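Local coordinates for DnaD-like replication protein (Streptococcus mutans UA159, PDB 2ZC2), which probably takes part in DNA replication as a member of the DnaB/DnaD family, and binds zinc ions in this all-helical fragment, at residues Arg16-Pro20 and Phe21-Asp25; Ser42-Arg45 and Glu46-Asn50. One frame throughout, in Å; residues are numbered along the deposited sequence. Where two conformers were deposited one is given.

In the fold
Both interactions are local, one wrapping the start of helix 20-32 and the other running along helix 37-50, the next helix in the chain; their centres lie about 18 Å apart and they do not touch. Interaction 1 is a surface contact of polar character: a serine cap, a glutamate that receives several N-H groups and an arginine salt bridge secure the first turn, and a zinc ion binds close by. Interaction 2 is partly buried. Regular backbone bonds hold it, its inner side is apolar, two alanines and a leucine, and its outer side carries an arginine lying against a phenylalanine. Helices 5-14 and 55-67 border both contacts.

Interaction 1: residues Arg16-Pro20 and Phe21-Asp25; sequences RMLSP and FELED. With ZN (zinc ion), chain C.
Arg-16 reaches Glu-22 end-on, setting one terminal nitrogen against each carboxylate oxygen in a salt bridge. NH2 gives OE2 a bond of 2.8 Å and NH1 gives OE1 one of 3.1 Å, each oxygen accepting on its syn lone pair, and the guanidinium and carboxylate planes are nearly coplanar, 27° apart. The arginine chain runs extended from CG to NE, which brings its end to the Glu-22 carboxylate. Glu-22 OE1 has a second donor: the backbone N of Ser-19, 3.1 Å from it, approaches from above the carboxylate plane. In return, Ser-19 OG accepts from Glu-22 N at 2.9 Å, so the two residues form a capping box with Ser-19 as N-cap. Serine suits this place because its short hydroxyl, held between backbone N and carbonyl carbon (chi1 89°), can curl back to an amide of the first turn.

Regular helix bonding begins at once, with Leu-23 N to Ser-19 O and Glu-24 N to Pro-20 O, each 2.8 Å. Pro-20, lacking an amide hydrogen, loses nothing in this opening turn. Beneath the cap, Leu-18 CB packs on Leu-23 CG at 3.8 Å, a hydrophobic staple beside the capping box, for which leucine suits both places; Leu-18 also meets Phe-10, and Leu-23 meets Val-7, of helix 5-14. Trp-55 touches Arg-16, Glu-22 and Asp-25. One turn further on, Asp-25 OD2 binds a zinc ion at 2.0 Å. The shared carboxylate thus joins loop and helix, and its negative charge near the helix N-terminus probably interacts favourably with the helix dipole.

Interaction 2: residues Ser42-Arg45 and Glu46-Asn50; sequences SALR and EAVFN
Leu-44 O accepts from Val-48 N at 2.9 Å. Arg-45 O likewise receives Phe-49 N at 2.9 Å, and the bonds from Glu-46 N to Ser-42 O and Ala-47 N to Ala-43 O, 3.0 Å each, complete a regular run of i to i+4 alpha-helical pairing. The side chains separated by that same spacing meet on the outer side of the helix. Arg-45 lies over one face of the Phe-49 ring, its CG making a CH-pi contact 3.8 Å from the ring centroid and 20° off the normal. Arginine fits here because its methylenes can rest on an aromatic surface while the guanidinium goes on past the ring rim, still touching CE2.

With CG opposite the backbone N (chi1 -173°), the Arg-45 chain first runs straight and then bends at chi3, which carries the guanidinium past the rim of the ring. There Phe-49 CE2 comes over one guanidinium face, 3.4 Å from Arg-45 NH1. The two flat groups are 54° apart, so this is no parallel stack: the aliphatic part of the arginine meets the ring face, while its head lies beside CE2 and CZ. On another side, Val-48 CG2 approaches Leu-44 O and makes a looser apolar contact with Leu-44 CD1.

Ala-43 and Ala-47, whose methyl groups allow close approach, lie on the buried side with Leu-44. Helix 55-67 packs there, Trp-65 touching Ser-42 and Ala-43, and Ile-58 touching Leu-44 and Ala-47. From helix 5-14, Phe-10, Glu-13 and the zinc ligand Asp-9 reach Leu-44, and Glu-13 also touches Val-48, placing helix 37-50 against both neighbours.

Interaction 1: residues Arg16-Pro20 and Phe21-Asp25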
loop_
_atom_site.group_PDB
_atom_site.type_symbol
_atom_site.label_atom_id
_atom_site.label_comp_id
_atom_site.label_asym_id
_atom_site.label_seq_id
_atom_site.Cartn_x
_atom_site.Cartn_y
_atom_site.Cartn_z
ATOM N N ARG A 16 -12.280 -1.253 -8.431
ATOM C CA ARG A 16 -13.286 -0.348 -7.893
ATOM C C ARG A 16 -12.576 0.909 -7.494
ATOM O O ARG A 16 -11.357 0.918 -7.336
ATOM C CB ARG A 16 -13.992 -0.957 -6.659
ATOM C CG ARG A 16 -13.058 -1.160 -5.428
ATOM C CD ARG A 16 -13.765 -1.920 -4.281
ATOM N NE ARG A 16 -12.926 -2.096 -3.085
ATOM C CZ ARG A 16 -12.482 -1.077 -2.337
ATOM N NH1 ARG A 16 -12.786 0.181 -2.664
ATOM N NH2 ARG A 16 -11.761 -1.304 -1.257
HETATM N N MSE A 17 -13.343 1.974 -7.306
HETATM C CA MSE A 17 -12.782 3.236 -6.870
HETATM C C MSE A 17 -12.446 3.174 -5.389
HETATM O O MSE A 17 -13.121 2.483 -4.632
HETATM C CB MSE A 17 -13.781 4.370 -7.108
HETATM C CG MSE A 17 -13.860 4.828 -8.544
HETATM SE SE MSE A 17 -15.230 6.182 -8.797
HETATM C CE MSE A 17 -14.965 7.280 -7.180
ATOM N N LEU A 18 -11.416 3.902 -4.970
ATOM C CA LEU A 18 -11.197 4.021 -3.547
ATOM C C LEU A 18 -12.262 4.922 -2.932
ATOM O O LEU A 18 -12.645 5.929 -3.521
ATOM C CB LEU A 18 -9.800 4.554 -3.236
ATOM C CG LEU A 18 -8.669 3.670 -3.804
ATOM C CD1 LEU A 18 -7.328 4.080 -3.256
ATOM C CD2 LEU A 18 -8.972 2.163 -3.557
ATOM N N SER A 19 -12.717 4.549 -1.744
ATOM C CA SER A 19 -13.577 5.393 -0.931
ATOM C C SER A 19 -12.782 6.637 -0.425
ATOM O O SER A 19 -11.543 6.592 -0.333
ATOM C CB SER A 19 -14.003 4.537 0.265
ATOM O OG SER A 19 -13.013 4.715 1.292
ATOM N N PRO A 20 -13.490 7.746 -0.020
ATOM C CA PRO A 20 -12.794 8.852 0.657
ATOM C C PRO A 20 -11.914 8.439 1.804
ATOM O O PRO A 20 -10.800 9.004 1.967
ATOM C CB PRO A 20 -13.940 9.722 1.162
ATOM C CG PRO A 20 -14.988 9.508 0.102
ATOM C CD PRO A 20 -14.913 8.063 -0.241
ATOM N N PHE A 21 -12.400 7.485 2.635
ATOM C CA PHE A 21 -11.641 7.017 3.754
ATOM C C PHE A 21 -10.341 6.308 3.324
ATOM O O PHE A 21 -9.268 6.491 3.922
ATOM C CB PHE A 21 -12.498 6.153 4.700
ATOM C CG PHE A 21 -13.538 6.948 5.518
ATOM C CD1 PHE A 21 -13.144 7.731 6.613
ATOM C CD2 PHE A 21 -14.884 6.903 5.183
ATOM C CE1 PHE A 21 -14.098 8.483 7.390
ATOM C CE2 PHE A 21 -15.855 7.612 5.934
ATOM C CZ PHE A 21 -15.464 8.405 7.045
ATOM N N GLU A 22 -10.420 5.503 2.283
ATOM C CA GLU A 22 -9.214 4.801 1.755
ATOM C C GLU A 22 -8.277 5.816 1.111
ATOM O O GLU A 22 -7.063 5.774 1.347
ATOM C CB GLU A 22 -9.638 3.722 0.748
ATOM C CG GLU A 22 -10.466 2.602 1.436
ATOM C CD GLU A 22 -11.059 1.633 0.480
ATOM O OE1 GLU A 22 -11.251 2.017 -0.672
ATOM O OE2 GLU A 22 -11.310 0.467 0.875
ATOM N N LEU A 23 -8.825 6.755 0.319
ATOM C CA LEU A 23 -7.999 7.818 -0.267
ATOM C C LEU A 23 -7.261 8.543 0.814
ATOM O O LEU A 23 -6.071 8.730 0.702
ATOM C CB LEU A 23 -8.833 8.806 -1.119
ATOM C CG LEU A 23 -9.144 8.273 -2.512
ATOM C CD1 LEU A 23 -10.388 8.937 -3.115
ATOM C CD2 LEU A 23 -7.947 8.451 -3.416
ATOM N N GLU A 24 -7.973 8.879 1.906
ATOM C CA GLU A 24 -7.385 9.596 3.039
ATOM C C GLU A 24 -6.375 8.745 3.797
ATOM O O GLU A 24 -5.315 9.201 4.234
ATOM C CB GLU A 24 -8.517 10.087 3.983
ATOM C CG GLU A 24 -8.196 9.853 5.501
ATOM C CD GLU A 24 -9.353 9.151 6.309
ATOM O OE1 GLU A 24 -9.360 7.871 6.448
ATOM O OE2 GLU A 24 -10.244 9.919 6.801
ATOM N N ASP A 25 -6.683 7.462 3.948
ATOM C CA ASP A 25 -5.733 6.533 4.566
ATOM C C ASP A 25 -4.439 6.455 3.812
ATOM O O ASP A 25 -3.364 6.466 4.412
ATOM C CB ASP A 25 -6.327 5.126 4.619
ATOM C CG ASP A 25 -6.977 4.814 5.956
ATOM O OD1 ASP A 25 -6.885 5.600 6.929
ATOM O OD2 ASP A 25 -7.560 3.723 6.032
HETATM ZN ZN ZN C . -8.529 3.584 7.816
#

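Interaction 2: residues Ser42-Arg45 and Glu46-Asn50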
loop_
_atom_site.group_PDB
_atom_site.type_symbol
_atom_site.label_atom_id
_atom_site.label_comp_id
_atom_site.label_asym_id
_atom_site.label_seq_id
_atom_site.Cartn_x
_atom_site.Cartn_y
_atom_site.Cartn_z
ATOM N N SER A 42 4.550 -1.920 -3.490
ATOM C CA SER A 42 4.993 -3.313 -3.364
ATOM C C SER A 42 4.178 -4.177 -2.381
ATOM O O SER A 42 4.136 -5.395 -2.540
ATOM C CB SER A 42 6.447 -3.415 -3.086
ATOM O OG SER A 42 6.678 -2.985 -1.811
ATOM N N ALA A 43 3.454 -3.538 -1.451
ATOM C CA ALA A 43 2.455 -4.272 -0.633
ATOM C C ALA A 43 1.290 -4.682 -1.496
ATOM O O ALA A 43 0.792 -5.807 -1.386
ATOM C CB ALA A 43 2.046 -3.465 0.557
ATOM N N LEU A 44 0.865 -3.783 -2.393
ATOM C CA LEU A 44 -0.174 -4.065 -3.323
ATOM C C LEU A 44 0.292 -5.234 -4.256
ATOM O O LEU A 44 -0.459 -6.171 -4.484
ATOM C CB LEU A 44 -0.468 -2.831 -4.200
ATOM C CG LEU A 44 -1.470 -3.053 -5.360
ATOM C CD1 LEU A 44 -2.839 -3.426 -4.778
ATOM C CD2 LEU A 44 -1.664 -1.764 -6.126
ATOM N N ARG A 45 1.485 -5.114 -4.820
ATOM C CA ARG A 45 2.079 -6.186 -5.639
ATOM C C ARG A 45 1.988 -7.516 -4.944
ATOM O O ARG A 45 1.606 -8.493 -5.546
ATOM C CB ARG A 45 3.566 -5.914 -5.949
ATOM C CG ARG A 45 4.189 -6.952 -6.978
ATOM C CD ARG A 45 5.638 -6.584 -7.393
ATOM N NE ARG A 45 6.546 -7.248 -6.463
ATOM C CZ ARG A 45 7.551 -8.070 -6.794
ATOM N NH1 ARG A 45 7.861 -8.327 -8.074
ATOM N NH2 ARG A 45 8.281 -8.614 -5.821
ATOM N N GLU A 46 2.442 -7.558 -3.694
ATOM C CA GLU A 46 2.487 -8.809 -2.922
ATOM C C GLU A 46 1.061 -9.383 -2.679
ATOM O O GLU A 46 0.815 -10.587 -2.783
ATOM C CB GLU A 46 3.255 -8.576 -1.631
ATOM C CG GLU A 46 3.331 -9.773 -0.779
ATOM C CD GLU A 46 3.987 -10.926 -1.531
ATOM O OE1 GLU A 46 5.105 -10.721 -2.113
ATOM O OE2 GLU A 46 3.339 -12.017 -1.541
ATOM N N ALA A 47 0.093 -8.501 -2.444
ATOM C CA ALA A 47 -1.288 -8.948 -2.282
ATOM C C ALA A 47 -1.780 -9.578 -3.637
ATOM O O ALA A 47 -2.422 -10.605 -3.680
ATOM C CB ALA A 47 -2.171 -7.747 -1.931
ATOM N N VAL A 48 -1.528 -8.896 -4.730
ATOM C CA VAL A 48 -1.806 -9.453 -6.043
ATOM C C VAL A 48 -1.160 -10.841 -6.224
ATOM O O VAL A 48 -1.810 -11.750 -6.730
ATOM C CB VAL A 48 -1.367 -8.495 -7.176
ATOM C CG1 VAL A 48 -1.573 -9.143 -8.581
ATOM C CG2 VAL A 48 -2.155 -7.171 -7.128
ATOM N N PHE A 49 0.129 -10.958 -5.905
ATOM C CA PHE A 49 0.894 -12.201 -6.174
ATOM C C PHE A 49 0.327 -13.325 -5.327
ATOM O O PHE A 49 0.496 -14.531 -5.645
ATOM C CB PHE A 49 2.390 -12.029 -5.850
ATOM C CG PHE A 49 3.188 -11.304 -6.924
ATOM C CD1 PHE A 49 2.567 -10.755 -8.031
ATOM C CD2 PHE A 49 4.553 -11.158 -6.781
ATOM C CE1 PHE A 49 3.304 -10.075 -9.011
ATOM C CE2 PHE A 49 5.279 -10.510 -7.763
ATOM C CZ PHE A 49 4.630 -9.954 -8.871
ATOM N N ASN A 50 -0.311 -12.950 -4.214
ATOM C CA ASN A 50 -0.945 -13.944 -3.329
ATOM C C ASN A 50 -2.385 -14.281 -3.689
ATOM O O ASN A 50 -2.947 -15.196 -3.147
ATOM C CB ASN A 50 -0.847 -13.484 -1.880
ATOM C CG ASN A 50 0.377 -14.042 -1.199
ATOM O OD1 ASN A 50 0.824 -15.175 -1.524
ATOM N ND2 ASN A 50 0.937 -13.290 -0.256
#